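Local coordinates for bromo domain containing protein (Cryptosporidium parvum, PDB 5U9N), which probably binds acetylated lysines through its bromodomains, the second of which is described here with the inhibitor bromosporine in its pocket, at residues E12-R15 against I16-L20; H97-E100 against R101-L105; K140-V143 against F144-S148. One frame throughout, in Å; residues are numbered along the deposited sequence.

Interaction 1. Residues E12-R15 against I16-L20; sequences ECLR and ILNLL
Arg-15 and Ile-16 meet on one flank of helix 9-20, where the flat guanidinium lies with one face over the Ile-16 side chain, NH2 standing 3.8 Å from CG1. What holds that flat group in place is a bidentate salt bridge one turn back. Arg-15 grips the Glu-12 carboxylate side-on, with NE and one NH group, one nitrogen to each oxygen. The shorter arm, NH2 to OE2 of Glu-12, measures 2.8 Å; it is nearly straight (173°) and meets OE2 on its syn side, though tilted out of the carboxylate plane. NE reaches OE1 of Glu-12 at 3.2 Å, arriving from above the carboxylate plane. Both acceptors lie in or close to the guanidinium plane, which fixes the rotation of the arginine end. The bend at chi3 of Arg-15 (69°) folds its chain back toward Glu-12, while NH1 approaches CD1 of Leu-19 at 3.4 Å.

Along the backbone, four carbonyl oxygens are satisfied in succession. Glu-12 O receives Ile-16 N, Cys-13 O receives Leu-17 N, Leu-14 O receives Asn-18 N at 2.8 Å, and Arg-15 O receives Leu-19 N on a more bent path of 140°. OE2 of the buried Glu-12 has a second partner, the hydroxyl of Ser-141, and OD1 of Asn-18 bonds to NE of Arg-21. An apolar contact adds to these: CD1 of Leu-14 lies 4.3 Å from CD2 of Leu-17.

Within the helical bundle, Ile-16 packs on Phe-134 and Trp-138 of helix 122-139, Leu-17 on Tyr-57 of helix 57-65, and Cys-13 on Leu-64 of the same helix. Glu-12 and Cys-13 touch Val-143, bringing helix 143-148 against the start of this stretch.

Interaction 2. Residues H97-E100 against R101-L105; sequences HEFE and RLVKL
Among the shortest polar bonds across the contact is a backbone one, Leu-102 N to Glu-98 O at 3.0 Å. Glu-100 holds a polar partner with each carboxylate oxygen: OE2 takes the ammonium of Lys-104, NZ standing 3.1 Å away, while OE1 receives a weak hydrogen bond from the indole NE1 of Trp-138. OE2 offers its anti lone pair, away from OE1. This salt bridge spans one helical turn, and the two extended chains run side by side, pointing the same way.

Another turn-long pairing forms on the buried flank of helix 96-113. A methyl of Val-103, CG2, sits over one face of the Phe-99 ring, 3.8 Å from its centroid and 23° off the normal, a CH-pi contact displaced toward the rim at CZ. In Val-103 that methyl lies anti to the carbonyl carbon, close beside its own backbone N, and so faces back along the helix toward the ring. Glu-98 and Arg-101 are oppositely charged, but OE1 and NH1 remain 4.2 Å apart, beyond a salt bridge. The arginine instead pairs with Glu-53 through NH2.

The charged side chains are partly or fully exposed, with Glu-100 and Lys-104 bordering helix 122-139, whereas Phe-99 and Val-103 are buried and, with Phe-134 and Ile-60 against them, contribute apolar surface to the bundle interior.

Interaction 3. Residues K140-V143 against F144-S148; sequences KSNV and FLLYS
Leu-146 lays its CD1 and CG against the flat amide of Asn-142, one turn earlier, where helix 143-148 begins. CD1 stands 3.5 Å from OD1 of Asn-142, and CG is 3.6 Å from ND2, so the leucine end touches both amide branches. Asn-142 places CG between its backbone N and carbonyl carbon (chi1 64°), setting the amide beside the leucine. Next along the chain, CG1 of Val-143 comes to 3.7 Å from CD2 of Phe-144, meeting the ring obliquely, with the two side chains lying side by side.

Two backbone bonds start the helix. Leu-146 N donates to Asn-142 O at 2.8 Å, which brings these two side chains within a turn of each other, and Tyr-147 N donates to Val-143 O at 3.0 Å. Ser-141 OG accepts from Val-143 N at 3.1 Å, joining the loop to the first residue of the helix.

The next shell comes from the rest of the bundle. Ser-141 touches Ile-16 of helix 9-20, and Val-143 and Phe-144 both pack on Pro-96 of helix 96-113. Phe-144 meets the rings of His-97 and Trp-138, while Tyr-147 makes an edge-to-face contact with Trp-9.

Asn-142 occupies the N-cap position, yet its side chain makes no capping bond; the polar side chain that bonds to a backbone N-H at this helix start is that of Ser-141. Its hydroxyl bonded to the N-H two residues on defines an ST turn, which here links helix 122-139 to the short C-terminal helix.

Overall arrangement
All three contacts are local, within a turn or so of helix, and they join one another at the end of the bromodomain bundle away from bromosporine. Interactions 1 and 2 are partly buried and lie on helices 9-20 and 96-113, which pack through Cys-13, Leu-17 and Leu-20 against Phe-99 and Val-103. Interaction 3 is a surface contact, farther from the chain's centre, and touches both others: residues 12-15 through polar and apolar groups, residues 97-100 largely through aromatic rings. Salt bridges mark the first two, one within a segment and one between segments; the third has none and depends on an ST turn, amide packing and apolar side chains.

Interaction 1. Residues E12-R15 against I16-L20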
loop_
_atom_site.group_PDB
_atom_site.type_symbol
_atom_site.label_atom_id
_atom_site.label_comp_id
_atom_site.label_asym_id
_atom_site.label_seq_id
_atom_site.Cartn_x
_atom_site.Cartn_y
_atom_site.Cartn_z
ATOM N N GLU A 12 9.304 -6.479 -10.059
ATOM C CA GLU A 12 10.025 -6.324 -8.784
ATOM C C GLU A 12 9.113 -5.590 -7.764
ATOM O O GLU A 12 9.107 -5.940 -6.580
ATOM C CB GLU A 12 11.359 -5.571 -9.012
ATOM C CG GLU A 12 12.193 -5.329 -7.760
ATOM C CD GLU A 12 12.647 -6.560 -7.002
ATOM O OE1 GLU A 12 12.657 -7.663 -7.594
ATOM O OE2 GLU A 12 12.984 -6.423 -5.802
ATOM N N CYS A 13 8.276 -4.647 -8.254
ATOM C CA CYS A 13 7.275 -3.961 -7.422
ATOM C C CYS A 13 6.168 -4.934 -7.024
ATOM O O CYS A 13 5.717 -4.922 -5.883
ATOM C CB CYS A 13 6.696 -2.753 -8.156
ATOM S SG CYS A 13 7.835 -1.365 -8.310
ATOM N N LEU A 14 5.697 -5.742 -7.977
ATOM C CA LEU A 14 4.645 -6.713 -7.708
ATOM C C LEU A 14 5.128 -7.796 -6.722
ATOM O O LEU A 14 4.372 -8.203 -5.831
ATOM C CB LEU A 14 4.177 -7.341 -9.006
ATOM C CG LEU A 14 3.083 -8.380 -8.865
ATOM C CD1 LEU A 14 1.801 -7.752 -8.332
ATOM C CD2 LEU A 14 2.865 -9.104 -10.181
ATOM N N ARG A 15 6.377 -8.257 -6.880
ATOM C CA ARG A 15 6.989 -9.222 -5.950
ATOM C C ARG A 15 6.901 -8.684 -4.513
ATOM O O ARG A 15 6.449 -9.398 -3.620
ATOM C CB ARG A 15 8.467 -9.465 -6.322
ATOM C CG ARG A 15 9.148 -10.549 -5.498
ATOM C CD ARG A 15 10.647 -10.638 -5.795
ATOM N NE ARG A 15 11.394 -9.462 -5.312
ATOM C CZ ARG A 15 11.777 -9.256 -4.049
ATOM N NH1 ARG A 15 11.472 -10.134 -3.101
ATOM N NH2 ARG A 15 12.454 -8.165 -3.726
ATOM N N ILE A 16 7.321 -7.425 -4.302
ATOM C CA ILE A 16 7.320 -6.810 -2.974
ATOM C C ILE A 16 5.879 -6.618 -2.460
ATOM O O ILE A 16 5.611 -6.889 -1.294
ATOM C CB ILE A 16 8.105 -5.476 -2.989
ATOM C CG1 ILE A 16 9.617 -5.774 -3.124
ATOM C CG2 ILE A 16 7.806 -4.636 -1.714
ATOM C CD1 ILE A 16 10.463 -4.581 -3.417
ATOM N N LEU A 17 4.968 -6.179 -3.325
ATOM C CA LEU A 17 3.545 -6.043 -2.984
ATOM C C LEU A 17 2.978 -7.387 -2.502
ATOM O O LEU A 17 2.283 -7.435 -1.488
ATOM C CB LEU A 17 2.763 -5.568 -4.216
ATOM C CG LEU A 17 1.345 -5.057 -3.959
ATOM C CD1 LEU A 17 1.368 -3.666 -3.370
ATOM C CD2 LEU A 17 0.541 -5.054 -5.247
ATOM N N ASN A 18 3.303 -8.478 -3.214
ATOM C CA ASN A 18 2.861 -9.821 -2.842
ATOM C C ASN A 18 3.451 -10.273 -1.502
ATOM O O ASN A 18 2.825 -11.075 -0.816
ATOM C CB ASN A 18 3.231 -10.842 -3.937
ATOM C CG ASN A 18 2.278 -10.850 -5.109
ATOM O OD1 ASN A 18 1.158 -10.339 -5.041
ATOM N ND2 ASN A 18 2.676 -11.502 -6.189
ATOM N N LEU A 19 4.654 -9.803 -1.146
ATOM C CA LEU A 19 5.247 -10.123 0.152
ATOM C C LEU A 19 4.548 -9.330 1.288
ATOM O O LEU A 19 4.392 -9.863 2.371
ATOM C CB LEU A 19 6.761 -9.853 0.162
ATOM C CG LEU A 19 7.603 -10.844 -0.607
ATOM C CD1 LEU A 19 8.975 -10.292 -0.860
ATOM C CD2 LEU A 19 7.714 -12.182 0.146
ATOM N N LEU A 20 4.083 -8.097 1.033
ATOM C CA LEU A 20 3.310 -7.357 2.050
ATOM C C LEU A 20 1.933 -7.969 2.282
ATOM O O LEU A 20 1.330 -7.712 3.324
ATOM C CB LEU A 20 3.120 -5.911 1.641
ATOM C CG LEU A 20 4.332 -5.048 1.630
ATOM C CD1 LEU A 20 3.991 -3.718 1.056
ATOM C CD2 LEU A 20 4.925 -4.933 3.021
#

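Interaction 2. Residues H97-E100 against R101-L105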
loop_
_atom_site.group_PDB
_atom_site.type_symbol
_atom_site.label_atom_id
_atom_site.label_comp_id
_atom_site.label_asym_id
_atom_site.label_seq_id
_atom_site.Cartn_x
_atom_site.Cartn_y
_atom_site.Cartn_z
ATOM N N HIS A 97 9.336 5.415 -8.016
ATOM C CA HIS A 97 9.154 6.529 -7.080
ATOM C C HIS A 97 7.662 6.734 -6.818
ATOM O O HIS A 97 7.272 6.942 -5.679
ATOM C CB HIS A 97 9.805 7.816 -7.632
ATOM C CG HIS A 97 11.239 7.646 -8.005
ATOM N ND1 HIS A 97 12.252 8.003 -7.137
ATOM C CD2 HIS A 97 11.791 7.136 -9.135
ATOM C CE1 HIS A 97 13.383 7.718 -7.770
ATOM N NE2 HIS A 97 13.145 7.177 -8.969
ATOM N N GLU A 98 6.826 6.634 -7.863
ATOM C CA GLU A 98 5.376 6.711 -7.678
ATOM C C GLU A 98 4.859 5.446 -6.938
ATOM O O GLU A 98 3.970 5.554 -6.102
ATOM C CB GLU A 98 4.637 6.890 -9.028
ATOM C CG GLU A 98 3.124 6.770 -8.877
ATOM C CD GLU A 98 2.288 7.465 -9.926
ATOM O OE1 GLU A 98 1.178 7.932 -9.577
ATOM O OE2 GLU A 98 2.711 7.500 -11.104
ATOM N N PHE A 99 5.401 4.255 -7.261
ATOM C CA PHE A 99 4.992 3.043 -6.566
ATOM C C PHE A 99 5.280 3.189 -5.075
ATOM O O PHE A 99 4.416 2.861 -4.246
ATOM C CB PHE A 99 5.721 1.799 -7.125
ATOM C CG PHE A 99 5.380 0.520 -6.404
ATOM C CD1 PHE A 99 4.237 -0.188 -6.720
ATOM C CD2 PHE A 99 6.158 0.070 -5.358
ATOM C CE1 PHE A 99 3.899 -1.345 -6.017
ATOM C CE2 PHE A 99 5.848 -1.118 -4.702
ATOM C CZ PHE A 99 4.705 -1.796 -5.016
ATOM N N GLU A 100 6.491 3.680 -4.724
ATOM C CA GLU A 100 6.858 3.890 -3.317
ATOM C C GLU A 100 5.847 4.828 -2.626
ATOM O O GLU A 100 5.378 4.540 -1.524
ATOM C CB GLU A 100 8.262 4.467 -3.208
ATOM C CG GLU A 100 8.787 4.511 -1.784
ATOM C CD GLU A 100 10.094 5.251 -1.602
ATOM O OE1 GLU A 100 10.878 5.330 -2.575
ATOM O OE2 GLU A 100 10.354 5.715 -0.468
ATOM N N ARG A 101 5.539 5.951 -3.261
ATOM C CA ARG A 101 4.559 6.901 -2.733
ATOM C C ARG A 101 3.195 6.235 -2.442
ATOM O O ARG A 101 2.615 6.447 -1.378
ATOM C CB ARG A 101 4.352 8.034 -3.725
ATOM C CG ARG A 101 3.485 9.150 -3.171
ATOM C CD ARG A 101 3.362 10.314 -4.127
ATOM N NE ARG A 101 2.380 10.053 -5.168
ATOM C CZ ARG A 101 1.058 10.040 -4.978
ATOM N NH1 ARG A 101 0.238 9.808 -5.995
ATOM N NH2 ARG A 101 0.548 10.246 -3.764
ATOM N N LEU A 102 2.680 5.467 -3.405
ATOM C CA LEU A 102 1.352 4.886 -3.309
ATOM C C LEU A 102 1.289 3.839 -2.202
ATOM O O LEU A 102 0.331 3.820 -1.437
ATOM C CB LEU A 102 0.933 4.273 -4.663
ATOM C CG LEU A 102 0.544 5.285 -5.789
ATOM C CD1 LEU A 102 0.190 4.530 -7.106
ATOM C CD2 LEU A 102 -0.641 6.177 -5.370
ATOM N N VAL A 103 2.301 2.993 -2.092
ATOM C CA VAL A 103 2.324 1.983 -1.028
ATOM C C VAL A 103 2.384 2.671 0.348
ATOM O O VAL A 103 1.627 2.297 1.239
ATOM C CB VAL A 103 3.482 0.981 -1.202
ATOM C CG1 VAL A 103 3.658 0.136 0.051
ATOM C CG2 VAL A 103 3.242 0.090 -2.424
ATOM N N LYS A 104 3.251 3.679 0.513
ATOM C CA LYS A 104 3.383 4.374 1.788
ATOM C C LYS A 104 2.148 5.203 2.113
ATOM O O LYS A 104 1.828 5.369 3.287
ATOM C CB LYS A 104 4.610 5.243 1.801
ATOM C CG LYS A 104 5.880 4.436 1.847
ATOM C CD LYS A 104 7.079 5.342 1.969
ATOM C CE LYS A 104 8.293 4.625 2.471
ATOM N NZ LYS A 104 9.502 5.529 2.473
ATOM N N LEU A 105 1.428 5.670 1.086
ATOM C CA LEU A 105 0.152 6.397 1.247
ATOM C C LEU A 105 -0.901 5.524 1.973
ATOM O O LEU A 105 -1.682 6.040 2.762
ATOM C CB LEU A 105 -0.377 6.825 -0.148
ATOM C CG LEU A 105 -1.715 7.525 -0.206
ATOM C CD1 LEU A 105 -1.657 8.875 0.464
ATOM C CD2 LEU A 105 -2.161 7.672 -1.624
#

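Interaction 3. Residues K140-V143 against F144-S148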
loop_
_atom_site.group_PDB
_atom_site.type_symbol
_atom_site.label_atom_id
_atom_site.label_comp_id
_atom_site.label_asym_id
_atom_site.label_seq_id
_atom_site.Cartn_x
_atom_site.Cartn_y
_atom_site.Cartn_z
ATOM N N LYS A 140 16.546 -3.061 0.235
ATOM C CA LYS A 140 17.470 -4.102 -0.218
ATOM C C LYS A 140 17.125 -4.563 -1.675
ATOM O O LYS A 140 17.793 -5.460 -2.192
ATOM C CB LYS A 140 17.479 -5.316 0.791
ATOM C CG LYS A 140 16.409 -6.369 0.579
ATOM C CD LYS A 140 16.236 -7.273 1.824
ATOM C CE LYS A 140 15.058 -8.246 1.708
ATOM N NZ LYS A 140 15.491 -9.629 1.336
ATOM N N SER A 141 16.195 -3.829 -2.372
ATOM C CA SER A 141 15.730 -4.144 -3.735
ATOM C C SER A 141 16.538 -3.410 -4.847
ATOM O O SER A 141 16.918 -2.258 -4.673
ATOM C CB SER A 141 14.247 -3.768 -3.865
ATOM O OG SER A 141 13.780 -3.788 -5.203
ATOM N N ASN A 142 16.647 -4.051 -6.053
ATOM C CA ASN A 142 17.313 -3.472 -7.248
ATOM C C ASN A 142 16.302 -2.746 -8.184
ATOM O O ASN A 142 16.632 -2.452 -9.327
ATOM C CB ASN A 142 18.042 -4.577 -8.060
ATOM C CG ASN A 142 17.137 -5.628 -8.668
ATOM O OD1 ASN A 142 15.987 -5.818 -8.264
ATOM N ND2 ASN A 142 17.649 -6.347 -9.631
ATOM N N VAL A 143 15.076 -2.501 -7.697
ATOM C CA VAL A 143 13.974 -1.894 -8.459
ATOM C C VAL A 143 14.407 -0.573 -9.185
ATOM O O VAL A 143 14.024 -0.374 -10.341
ATOM C CB VAL A 143 12.763 -1.654 -7.509
ATOM C CG1 VAL A 143 13.069 -0.573 -6.463
ATOM C CG2 VAL A 143 11.510 -1.325 -8.295
ATOM N N PHE A 144 15.213 0.297 -8.515
ATOM C CA PHE A 144 15.730 1.536 -9.116
ATOM C C PHE A 144 16.847 1.241 -10.101
ATOM O O PHE A 144 16.942 1.899 -11.118
ATOM C CB PHE A 144 16.249 2.500 -8.041
ATOM C CG PHE A 144 15.165 3.058 -7.163
ATOM C CD1 PHE A 144 14.281 4.005 -7.644
ATOM C CD2 PHE A 144 14.981 2.584 -5.875
ATOM C CE1 PHE A 144 13.262 4.491 -6.844
ATOM C CE2 PHE A 144 13.931 3.045 -5.094
ATOM C CZ PHE A 144 13.068 3.981 -5.593
ATOM N N LEU A 145 17.703 0.263 -9.804
ATOM C CA LEU A 145 18.769 -0.126 -10.743
ATOM C C LEU A 145 18.170 -0.768 -12.003
ATOM O O LEU A 145 18.759 -0.656 -13.079
ATOM C CB LEU A 145 19.766 -1.073 -10.093
ATOM C CG LEU A 145 20.379 -0.587 -8.788
ATOM C CD1 LEU A 145 21.248 -1.645 -8.187
ATOM C CD2 LEU A 145 21.146 0.701 -8.997
ATOM N N LEU A 146 17.005 -1.433 -11.877
ATOM C CA LEU A 146 16.292 -1.987 -13.028
ATOM C C LEU A 146 15.646 -0.852 -13.832
ATOM O O LEU A 146 15.812 -0.803 -15.037
ATOM C CB LEU A 146 15.227 -2.999 -12.578
ATOM C CG LEU A 146 15.772 -4.316 -11.983
ATOM C CD1 LEU A 146 14.644 -5.187 -11.429
ATOM C CD2 LEU A 146 16.565 -5.071 -12.987
ATOM N N TYR A 147 14.983 0.094 -13.155
ATOM C CA TYR A 147 14.386 1.259 -13.805
ATOM C C TYR A 147 15.442 2.166 -14.476
ATOM O O TYR A 147 15.236 2.601 -15.609
ATOM C CB TYR A 147 13.597 2.090 -12.778
ATOM C CG TYR A 147 12.986 3.339 -13.370
ATOM C CD1 TYR A 147 11.933 3.261 -14.273
ATOM C CD2 TYR A 147 13.471 4.597 -13.043
ATOM C CE1 TYR A 147 11.375 4.408 -14.835
ATOM C CE2 TYR A 147 12.900 5.752 -13.568
ATOM C CZ TYR A 147 11.859 5.655 -14.475
ATOM O OH TYR A 147 11.301 6.789 -15.029
ATOM N N SER A 148 16.527 2.509 -13.752
ATOM C CA SER A 148 17.571 3.400 -14.281
ATOM C C SER A 148 18.203 2.818 -15.570
ATOM O O SER A 148 18.452 3.555 -16.524
ATOM C CB SER A 148 18.654 3.649 -13.235
#